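Side-chain contact in L-asparaginase 1 (Escherichia coli, PDB 6NXC), which hydrolyses L-asparagine to L-aspartate and ammonium, working as a homotetrameric cytoplasmic enzyme with an allosteric site that binds asparagine as activator: residues Thr113-Ala118 and Asn179-Ala184. The protein carries 1 engineered substitution. Residues are numbered along the deposited sequence; the frame is centred on the assembly and turned at random.
Sequences TMAYTA and NRTAKA. Engineered in segment 179-184: Ala182 (natural residue Thr). With EDO (1,2-ethanediol), chain R.
Lys183, whose backbone N passes 4.4 Å from CB of Ala115, ends in an ammonium nitrogen gripped by several groups. NZ donates to O1 of an ethanediol, probably from the crystallisation liquor, at 2.6 Å from NZ to that oxygen. It also forms a salt bridge with Asp112 and a hydrogen bond with Thr111, just ahead of helix 114-124. With CG anti to the backbone N (chi1 -171°) and every later bond extended, the chain runs straight past the start of the helix to these partners.

The contact itself is a methyl pressed against a threonine hydroxyl and the backbone beside it. Ala115 sends CB from the first turn of the helix towards 181-183, where it touches two oxygens of Thr181: OG1 lies 3.3 Å from Ala115 CB, and the carbonyl O of Thr181 is 3.5 Å from the same methyl. OG1 also comes within 3.7 Å of Ala115 CA. Next along the chain, Ala182 CA sits 4.0 Å from Ala115 CB, and the two CA atoms are 5.4 Å apart. Thr181 holds its hydroxyl between its own N and carbonyl carbon (chi1 61°), which turns OG1 to the helix; its hydrogen bond goes back to Gly178 O, so the methyl meets an oxygen already engaged.

Ala182, engineered in place of threonine, has its CB turned away from helix 114-124; there it touches Glu323 of helix 322-333 and the bound asparagine. Its backbone pairs with Ala193 in the small antiparallel sheet. One short strand, backed by the helix start, thus has neighbouring residues at two sites of this asparaginase fold: Ala182 lines the allosteric asparagine pocket, while Lys183 is bonded to Thr111 and Asp112 of the substrate site.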
loop_
_atom_site.group_PDB
_atom_site.type_symbol
_atom_site.label_atom_id
_atom_site.label_comp_id
_atom_site.label_asym_id
_atom_site.label_seq_id
_atom_site.Cartn_x
_atom_site.Cartn_y
_atom_site.Cartn_z
ATOM N N THR B 113 13.101 -14.800 -14.371
ATOM C CA THR B 113 12.060 -15.730 -14.884
ATOM C C THR B 113 11.620 -16.659 -13.760
ATOM O O THR B 113 10.970 -17.662 -14.043
ATOM C CB THR B 113 12.480 -16.446 -16.160
ATOM O OG1 THR B 113 13.500 -17.419 -15.821
ATOM C CG2 THR B 113 12.969 -15.497 -17.221
ATOM N N MET B 114 11.858 -16.302 -12.542
ATOM C CA MET B 114 11.458 -17.162 -11.378
ATOM C C MET B 114 9.944 -17.423 -11.375
ATOM O O MET B 114 9.571 -18.531 -11.018
ATOM C CB MET B 114 11.727 -16.448 -10.064
ATOM C CG MET B 114 11.825 -17.416 -8.942
ATOM S SD MET B 114 12.097 -16.498 -7.320
ATOM C CE MET B 114 13.695 -15.940 -7.577
ATOM N N ALA B 115 9.139 -16.421 -11.733
ATOM C CA ALA B 115 7.696 -16.653 -11.715
ATOM C C ALA B 115 7.297 -17.621 -12.834
ATOM O O ALA B 115 6.240 -18.326 -12.639
ATOM C CB ALA B 115 6.964 -15.341 -11.737
ATOM N N TYR B 116 7.978 -17.608 -13.994
ATOM C CA TYR B 116 7.660 -18.564 -15.052
ATOM C C TYR B 116 7.975 -19.970 -14.525
ATOM O O TYR B 116 7.172 -20.912 -14.724
ATOM C CB TYR B 116 8.318 -18.261 -16.389
ATOM C CG TYR B 116 7.973 -16.918 -17.016
ATOM C CD1 TYR B 116 8.628 -15.796 -16.656
ATOM C CD2 TYR B 116 7.021 -16.795 -18.023
ATOM C CE1 TYR B 116 8.388 -14.560 -17.265
ATOM C CE2 TYR B 116 6.764 -15.583 -18.637
ATOM C CZ TYR B 116 7.501 -14.477 -18.312
ATOM O OH TYR B 116 7.236 -13.242 -18.874
ATOM N N THR B 117 9.129 -20.154 -13.887
ATOM C CA THR B 117 9.478 -21.492 -13.429
ATOM C C THR B 117 8.499 -21.998 -12.383
ATOM O O THR B 117 8.100 -23.138 -12.371
ATOM C CB THR B 117 10.906 -21.555 -12.879
ATOM O OG1 THR B 117 11.756 -21.252 -13.977
ATOM C CG2 THR B 117 11.257 -22.928 -12.384
ATOM N N ALA B 118 8.142 -21.167 -11.422
ATOM C CA ALA B 118 7.225 -21.591 -10.371
ATOM C C ALA B 118 5.922 -21.971 -11.011
ATOM O O ALA B 118 5.268 -22.970 -10.575
ATOM C CB ALA B 118 7.080 -20.466 -9.364
ATOM N N ASN B 179 1.963 -19.957 -9.167
ATOM C CA ASN B 179 1.257 -19.703 -10.439
ATOM C C ASN B 179 0.409 -18.451 -10.327
ATOM O O ASN B 179 -0.420 -18.247 -11.275
ATOM C CB ASN B 179 0.513 -20.922 -10.949
ATOM C CG ASN B 179 -0.477 -21.451 -9.927
ATOM O OD1 ASN B 179 -1.090 -20.634 -9.190
ATOM N ND2 ASN B 179 -0.861 -22.731 -10.111
ATOM N N ARG B 180 0.541 -17.667 -9.228
ATOM C CA ARG B 180 -0.108 -16.352 -9.152
ATOM C C ARG B 180 0.886 -15.204 -9.154
ATOM O O ARG B 180 0.449 -14.088 -9.018
ATOM C CB ARG B 180 -0.934 -16.343 -7.852
ATOM C CG ARG B 180 -2.104 -17.291 -7.919
ATOM C CD ARG B 180 -3.223 -16.741 -8.851
ATOM N NE ARG B 180 -4.474 -17.378 -8.527
ATOM C CZ ARG B 180 -5.647 -16.807 -8.692
ATOM N NH1 ARG B 180 -6.745 -17.384 -8.272
ATOM N NH2 ARG B 180 -5.720 -15.612 -9.252
ATOM N N THR B 181 2.182 -15.520 -9.205
ATOM C CA THR B 181 3.228 -14.497 -9.027
ATOM C C THR B 181 3.682 -13.884 -10.339
ATOM O O THR B 181 3.565 -14.504 -11.452
ATOM C CB THR B 181 4.497 -14.982 -8.363
ATOM O OG1 THR B 181 5.083 -16.004 -9.161
ATOM C CG2 THR B 181 4.245 -15.460 -6.982
ATOM N N ALA B 182 4.237 -12.687 -10.204
ATOM C CA ALA B 182 4.887 -12.001 -11.358
ATOM C C ALA B 182 5.977 -11.124 -10.736
ATOM O O ALA B 182 5.773 -10.606 -9.578
ATOM C CB ALA B 182 3.927 -11.180 -12.154
ATOM N N LYS B 183 7.073 -10.949 -11.443
ATOM C CA LYS B 183 8.105 -9.995 -10.994
ATOM C C LYS B 183 7.567 -8.620 -11.320
ATOM O O LYS B 183 7.694 -8.262 -12.447
ATOM C CB LYS B 183 9.472 -10.153 -11.646
ATOM C CG LYS B 183 10.580 -9.318 -11.046
ATOM C CD LYS B 183 11.941 -9.761 -11.620
ATOM C CE LYS B 183 13.070 -8.867 -11.201
ATOM N NZ LYS B 183 14.385 -9.359 -11.718
ATOM N N ALA B 184 7.194 -7.842 -10.332
ATOM C CA ALA B 184 6.479 -6.565 -10.549
ATOM C C ALA B 184 7.434 -5.398 -10.331
ATOM O O ALA B 184 7.159 -4.300 -10.837
ATOM C CB ALA B 184 5.292 -6.500 -9.632
HETATM C C1 EDO R . 16.926 -7.064 -11.482
HETATM O O1 EDO R . 15.524 -7.030 -11.592
HETATM C C2 EDO R . 17.678 -7.940 -12.463
HETATM O O2 EDO R . 17.170 -7.999 -13.856
#